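Local coordinates for enoyl-CoA hydratase (Bacillus halodurans, PDB 3LKE), which probably catalyses hydration of the double bond of enoyl-CoA thioesters, as a trimeric member of the crotonase superfamily, at residues L107-A112 and L129-F134; C123-A128 and I183-E188. All coordinates share one frame; numbering follows the deposited sequence.

Contact 1. Residues L107-A112 and L129-F134; sequences LINGYA and LRRAKF
The carbonyl O of I108 accepts the backbone N-H of L129 at 2.9 Å, and four residues further on the N-H of A112 is hydrogen-bonded to K133 O, also at 2.9 Å. I108 CG2 lies 4.0 Å from CE1 of the F134 ring and also touches A132 CB; chi1 of -46° puts CG1 beside the backbone N and leaves the CG2 methyl anti to it, facing A132 and F134. At the turn N109 O sits 3.3 Å above the plane of the R131 guanidinium, over its centre, too poorly angled to NH1 to be a hydrogen bond, while L129 CD1 packs on N109 CB. The parallel pairing of A112 with F134 belongs to the small second sheet of the crotonase fold, which both segments enter after leaving the neighbouring strands 103-108 and 125-129 of the main sheet. F134 CA adds a CA-H...O contact to A112 O at 3.4 Å. A type I turn from L129 to A132, closed by A132 N to L129 O, carries the chain from the L129 bond to the K133 bond. Further out, H58 O takes N109 ND2, R59 O takes R131 NH2, and F117 meets the F134 ring edge-to-face.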
loop_
_atom_site.group_PDB
_atom_site.type_symbol
_atom_site.label_atom_id
_atom_site.label_comp_id
_atom_site.label_asym_id
_atom_site.label_seq_id
_atom_site.Cartn_x
_atom_site.Cartn_y
_atom_site.Cartn_z
ATOM N N LEU A 107 -2.377 -23.928 -3.075
ATOM C CA LEU A 107 -1.935 -24.428 -4.371
ATOM C C LEU A 107 -3.132 -24.427 -5.306
ATOM O O LEU A 107 -4.048 -25.236 -5.127
ATOM C CB LEU A 107 -1.366 -25.848 -4.231
ATOM C CG LEU A 107 -0.291 -25.996 -3.153
ATOM C CD1 LEU A 107 0.209 -27.443 -3.065
ATOM C CD2 LEU A 107 0.860 -25.055 -3.470
ATOM N N ILE A 108 -3.130 -23.511 -6.272
ATOM C CA ILE A 108 -4.257 -23.359 -7.183
ATOM C C ILE A 108 -3.985 -24.144 -8.455
ATOM O O ILE A 108 -3.262 -23.673 -9.328
ATOM C CB ILE A 108 -4.499 -21.888 -7.573
ATOM C CG1 ILE A 108 -4.447 -20.967 -6.343
ATOM C CG2 ILE A 108 -5.820 -21.751 -8.316
ATOM C CD1 ILE A 108 -5.485 -21.310 -5.270
ATOM N N ASN A 109 -4.577 -25.329 -8.551
ATOM C CA ASN A 109 -4.262 -26.245 -9.647
ATOM C C ASN A 109 -5.112 -26.022 -10.893
ATOM O O ASN A 109 -4.610 -26.069 -12.006
ATOM C CB ASN A 109 -4.363 -27.696 -9.187
ATOM C CG ASN A 109 -5.760 -28.061 -8.714
ATOM O OD1 ASN A 109 -6.362 -27.343 -7.928
ATOM N ND2 ASN A 109 -6.274 -29.183 -9.188
ATOM N N GLY A 110 -6.401 -25.778 -10.695
ATOM C CA GLY A 110 -7.317 -25.537 -11.796
ATOM C C GLY A 110 -8.097 -24.264 -11.529
ATOM O O GLY A 110 -7.615 -23.374 -10.821
ATOM N N TYR A 111 -9.311 -24.165 -12.059
ATOM C CA TYR A 111 -10.003 -22.874 -11.953
ATOM C C TYR A 111 -10.399 -22.542 -10.519
ATOM O O TYR A 111 -10.616 -23.423 -9.689
ATOM C CB TYR A 111 -11.170 -22.736 -12.940
ATOM C CG TYR A 111 -12.290 -23.735 -12.797
ATOM C CD1 TYR A 111 -13.241 -23.601 -11.793
ATOM C CD2 TYR A 111 -12.421 -24.791 -13.692
ATOM C CE1 TYR A 111 -14.276 -24.496 -11.668
ATOM C CE2 TYR A 111 -13.461 -25.694 -13.575
ATOM C CZ TYR A 111 -14.385 -25.541 -12.557
ATOM O OH TYR A 111 -15.426 -26.433 -12.413
ATOM N N ALA A 112 -10.449 -21.244 -10.232
ATOM C CA ALA A 112 -10.794 -20.751 -8.907
ATOM C C ALA A 112 -11.637 -19.511 -9.121
ATOM O O ALA A 112 -11.124 -18.459 -9.535
ATOM C CB ALA A 112 -9.539 -20.409 -8.109
ATOM N N LEU A 129 -0.855 -23.469 -10.888
ATOM C CA LEU A 129 -0.444 -24.094 -12.140
ATOM C C LEU A 129 -0.734 -23.109 -13.280
ATOM O O LEU A 129 -1.664 -22.311 -13.190
ATOM C CB LEU A 129 -1.189 -25.418 -12.361
ATOM C CG LEU A 129 -0.784 -26.575 -11.437
ATOM C CD1 LEU A 129 -1.552 -27.851 -11.785
ATOM C CD2 LEU A 129 0.718 -26.816 -11.528
ATOM N N ARG A 130 0.069 -23.162 -14.341
ATOM C CA ARG A 130 -0.135 -22.316 -15.514
ATOM C C ARG A 130 -1.580 -22.330 -16.026
ATOM O O ARG A 130 -2.094 -21.307 -16.488
ATOM C CB ARG A 130 0.819 -22.738 -16.639
ATOM C CG ARG A 130 0.619 -22.001 -17.959
ATOM C CD ARG A 130 1.306 -20.647 -17.957
ATOM N NE ARG A 130 2.689 -20.763 -17.508
ATOM C CZ ARG A 130 3.486 -19.729 -17.264
ATOM N NH1 ARG A 130 3.041 -18.494 -17.424
ATOM N NH2 ARG A 130 4.730 -19.935 -16.855
ATOM N N ARG A 131 -2.234 -23.483 -15.942
ATOM C CA ARG A 131 -3.554 -23.641 -16.546
ATOM C C ARG A 131 -4.686 -23.090 -15.679
ATOM O O ARG A 131 -5.834 -23.046 -16.111
ATOM C CB ARG A 131 -3.832 -25.104 -16.889
ATOM C CG ARG A 131 -3.802 -26.037 -15.701
ATOM C CD ARG A 131 -4.132 -27.464 -16.113
ATOM N NE ARG A 131 -3.998 -28.373 -14.982
ATOM C CZ ARG A 131 -4.984 -28.669 -14.142
ATOM N NH1 ARG A 131 -6.184 -28.132 -14.319
ATOM N NH2 ARG A 131 -4.772 -29.504 -13.129
ATOM N N ALA A 132 -4.362 -22.677 -14.458
ATOM C CA ALA A 132 -5.367 -22.097 -13.571
ATOM C C ALA A 132 -6.034 -20.873 -14.206
ATOM O O ALA A 132 -5.372 -20.044 -14.825
ATOM C CB ALA A 132 -4.737 -21.717 -12.243
ATOM N N LYS A 133 -7.348 -20.776 -14.032
ATOM C CA LYS A 133 -8.128 -19.631 -14.496
ATOM C C LYS A 133 -8.876 -19.044 -13.307
ATOM O O LYS A 133 -9.169 -19.754 -12.344
ATOM C CB LYS A 133 -9.123 -20.046 -15.584
ATOM C CG LYS A 133 -8.503 -20.327 -16.951
ATOM C CD LYS A 133 -8.106 -19.042 -17.653
ATOM C CE LYS A 133 -7.739 -19.282 -19.117
ATOM N NZ LYS A 133 -6.549 -20.177 -19.254
ATOM N N PHE A 134 -9.197 -17.753 -13.399
ATOM C CA PHE A 134 -9.725 -16.983 -12.280
ATOM C C PHE A 134 -10.868 -16.100 -12.747
ATOM O O PHE A 134 -10.903 -15.692 -13.904
ATOM C CB PHE A 134 -8.610 -16.096 -11.706
ATOM C CG PHE A 134 -7.402 -16.867 -11.253
ATOM C CD1 PHE A 134 -7.297 -17.292 -9.942
ATOM C CD2 PHE A 134 -6.375 -17.162 -12.140
ATOM C CE1 PHE A 134 -6.186 -17.998 -9.510
ATOM C CE2 PHE A 134 -5.267 -17.872 -11.718
ATOM C CZ PHE A 134 -5.177 -18.289 -10.392
#

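Contact 2. Residues C123-A128 and I183-E188; sequences CDRRIA and IQEICE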
loop_
_atom_site.group_PDB
_atom_site.type_symbol
_atom_site.label_atom_id
_atom_site.label_comp_id
_atom_site.label_asym_id
_atom_site.label_seq_id
_atom_site.Cartn_x
_atom_site.Cartn_y
_atom_site.Cartn_z
ATOM N N CYS A 123 -3.795 -16.376 2.547
ATOM C CA CYS A 123 -2.589 -17.192 2.726
ATOM C C CYS A 123 -1.330 -16.361 2.525
ATOM O O CYS A 123 -1.352 -15.313 1.869
ATOM C CB CYS A 123 -2.553 -18.361 1.738
ATOM S SG CYS A 123 -3.805 -19.616 2.023
ATOM N N ASP A 124 -0.231 -16.847 3.095
ATOM C CA ASP A 124 1.069 -16.191 2.964
ATOM C C ASP A 124 1.609 -16.245 1.544
ATOM O O ASP A 124 2.320 -15.360 1.114
ATOM C CB ASP A 124 2.088 -16.840 3.882
ATOM C CG ASP A 124 1.778 -16.631 5.342
ATOM O OD1 ASP A 124 1.222 -15.563 5.708
ATOM O OD2 ASP A 124 2.113 -17.530 6.131
ATOM N N ARG A 125 1.283 -17.314 0.822
ATOM C CA ARG A 125 1.741 -17.436 -0.550
ATOM C C ARG A 125 0.710 -18.247 -1.318
ATOM O O ARG A 125 0.121 -19.169 -0.779
ATOM C CB ARG A 125 3.129 -18.108 -0.608
ATOM C CG ARG A 125 3.799 -18.049 -1.974
ATOM C CD ARG A 125 5.287 -18.448 -1.891
ATOM N NE ARG A 125 6.023 -18.123 -3.111
ATOM C CZ ARG A 125 6.513 -16.931 -3.408
ATOM N NH1 ARG A 125 6.300 -15.900 -2.587
ATOM N NH2 ARG A 125 7.186 -16.750 -4.542
ATOM N N ARG A 126 0.456 -17.834 -2.549
ATOM C CA ARG A 126 -0.444 -18.538 -3.438
ATOM C C ARG A 126 0.350 -18.927 -4.665
ATOM O O ARG A 126 0.938 -18.071 -5.319
ATOM C CB ARG A 126 -1.602 -17.623 -3.841
ATOM C CG ARG A 126 -2.641 -17.371 -2.752
ATOM C CD ARG A 126 -2.257 -16.234 -1.810
ATOM N NE ARG A 126 -2.240 -14.945 -2.498
ATOM C CZ ARG A 126 -1.855 -13.795 -1.944
ATOM N NH1 ARG A 126 -1.467 -13.751 -0.680
ATOM N NH2 ARG A 126 -1.872 -12.682 -2.657
ATOM N N ILE A 127 0.373 -20.220 -4.984
ATOM C CA ILE A 127 1.107 -20.715 -6.146
ATOM C C ILE A 127 0.112 -21.403 -7.065
ATOM O O ILE A 127 -0.683 -22.230 -6.602
ATOM C CB ILE A 127 2.162 -21.761 -5.726
ATOM C CG1 ILE A 127 3.173 -21.141 -4.749
ATOM C CG2 ILE A 127 2.889 -22.314 -6.961
ATOM C CD1 ILE A 127 4.085 -22.181 -4.070
ATOM N N ALA A 128 0.137 -21.065 -8.350
ATOM C CA ALA A 128 -0.828 -21.638 -9.291
ATOM C C ALA A 128 -0.151 -22.461 -10.387
ATOM O O ALA A 128 0.981 -22.171 -10.791
ATOM C CB ALA A 128 -1.652 -20.522 -9.934
ATOM N N ILE A 183 -1.424 -13.952 -7.220
ATOM C CA ILE A 183 -0.589 -15.120 -6.961
ATOM C C ILE A 183 0.880 -14.701 -6.968
ATOM O O ILE A 183 1.236 -13.680 -7.569
ATOM C CB ILE A 183 -0.797 -16.207 -8.044
ATOM C CG1 ILE A 183 -2.245 -16.692 -8.030
ATOM C CG2 ILE A 183 0.156 -17.359 -7.840
ATOM C CD1 ILE A 183 -2.655 -17.341 -6.771
ATOM N N GLN A 184 1.729 -15.503 -6.319
ATOM C CA GLN A 184 3.149 -15.175 -6.179
ATOM C C GLN A 184 4.050 -15.854 -7.206
ATOM O O GLN A 184 5.136 -15.358 -7.500
ATOM C CB GLN A 184 3.633 -15.492 -4.761
ATOM C CG GLN A 184 3.246 -14.413 -3.737
ATOM C CD GLN A 184 1.736 -14.235 -3.604
ATOM O OE1 GLN A 184 1.016 -15.160 -3.228
ATOM N NE2 GLN A 184 1.251 -13.030 -3.919
ATOM N N GLU A 185 3.591 -16.973 -7.754
ATOM C CA GLU A 185 4.363 -17.693 -8.762
ATOM C C GLU A 185 3.529 -18.725 -9.492
ATOM O O GLU A 185 2.454 -19.141 -9.020
ATOM C CB GLU A 185 5.594 -18.369 -8.141
ATOM C CG GLU A 185 5.287 -19.316 -7.001
ATOM C CD GLU A 185 6.544 -19.977 -6.437
ATOM O OE1 GLU A 185 7.229 -20.710 -7.189
ATOM O OE2 GLU A 185 6.840 -19.782 -5.238
ATOM N N ILE A 186 4.044 -19.138 -10.647
ATOM C CA ILE A 186 3.392 -20.130 -11.484
ATOM C C ILE A 186 4.331 -21.314 -11.646
ATOM O O ILE A 186 5.538 -21.118 -11.841
ATOM C CB ILE A 186 3.080 -19.540 -12.866
ATOM C CG1 ILE A 186 2.090 -18.373 -12.734
ATOM C CG2 ILE A 186 2.533 -20.603 -13.806
ATOM C CD1 ILE A 186 1.763 -17.689 -14.044
ATOM N N CYS A 187 3.780 -22.524 -11.530
ATOM C CA CYS A 187 4.474 -23.745 -11.941
ATOM C C CYS A 187 3.772 -24.311 -13.171
ATOM O O CYS A 187 2.549 -24.234 -13.285
ATOM C CB CYS A 187 4.495 -24.767 -10.814
ATOM S SG CYS A 187 5.416 -24.198 -9.387
ATOM N N GLU A 188 4.546 -24.868 -14.101
ATOM C CA GLU A 188 3.989 -25.290 -15.388
ATOM C C GLU A 188 3.121 -26.554 -15.335
ATOM O O GLU A 188 2.190 -26.696 -16.131
ATOM C CB GLU A 188 5.106 -25.447 -16.426
ATOM C CG GLU A 188 5.946 -24.195 -16.622
ATOM C CD GLU A 188 5.289 -23.168 -17.531
ATOM O OE1 GLU A 188 4.050 -23.034 -17.512
ATOM O OE2 GLU A 188 6.024 -22.493 -18.278
#
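R125 runs across Q184 to reach E185. From CB the chain passes to CG, anti to the backbone N (chi1 -169°) and 3.8 Å from Q184 CB; CD comes within 3.9 Å of E185 OE2, and NE donates to that oxygen at 2.8 Å. CZ lies under Q184 CB, which stands 3.4 Å above the guanidinium plane, over its centre. NH1 also touches that CB, while NH2 gives a second, more bent bond of 3.1 Å to the same OE2. The salt bridge is thus side-on with both nitrogens on one oxygen, which lies in the guanidinium plane, although the carboxylate is turned 81° from it. E185 OE2 also bridges R196. Replacing R125 by alanine would probably cost E185 OE2 two of its donors and strip Q184 CB of the flat group beneath it. Q184 OE1 accepts the backbone N-H of R126 (2.8 Å) and lies over one face of the R126 guanidinium. Ahead, A128 N to E185 O and C187 N to A128 O make the parallel pairing. Strand 185-187 thereby borders strand 125-129 at one margin of the main sheet, with helix 190-205 against I127 and C187, helix 174-180 against I183 and I186, and E160 of the second subunit bridged to R126.

Overall arrangement
From the N terminus, the end of strand 103-108 and the start of strand 111-113 make up 107-112, the first half of contact 1. The chain then passes helix 115-118 and enters 123-128, the first half of contact 2, before 129-134 closes the shorter loop. Helices 138-141, 149-157, 159-168 and 174-180 follow, with strand 172-173 of the small sheet between the last two, until 183-188 closes the longer one. The segments alternate, so the two closures cross instead of nesting. Their centres are 10 Å apart, and they are joined by R130 NE to E188 OE1 at 2.6 Å, a salt bridge, and by a probable hydrogen bond from I108 N to I127 O. Contact 1 links the main sheet to the small one; contact 2 attaches the main sheet's last strand.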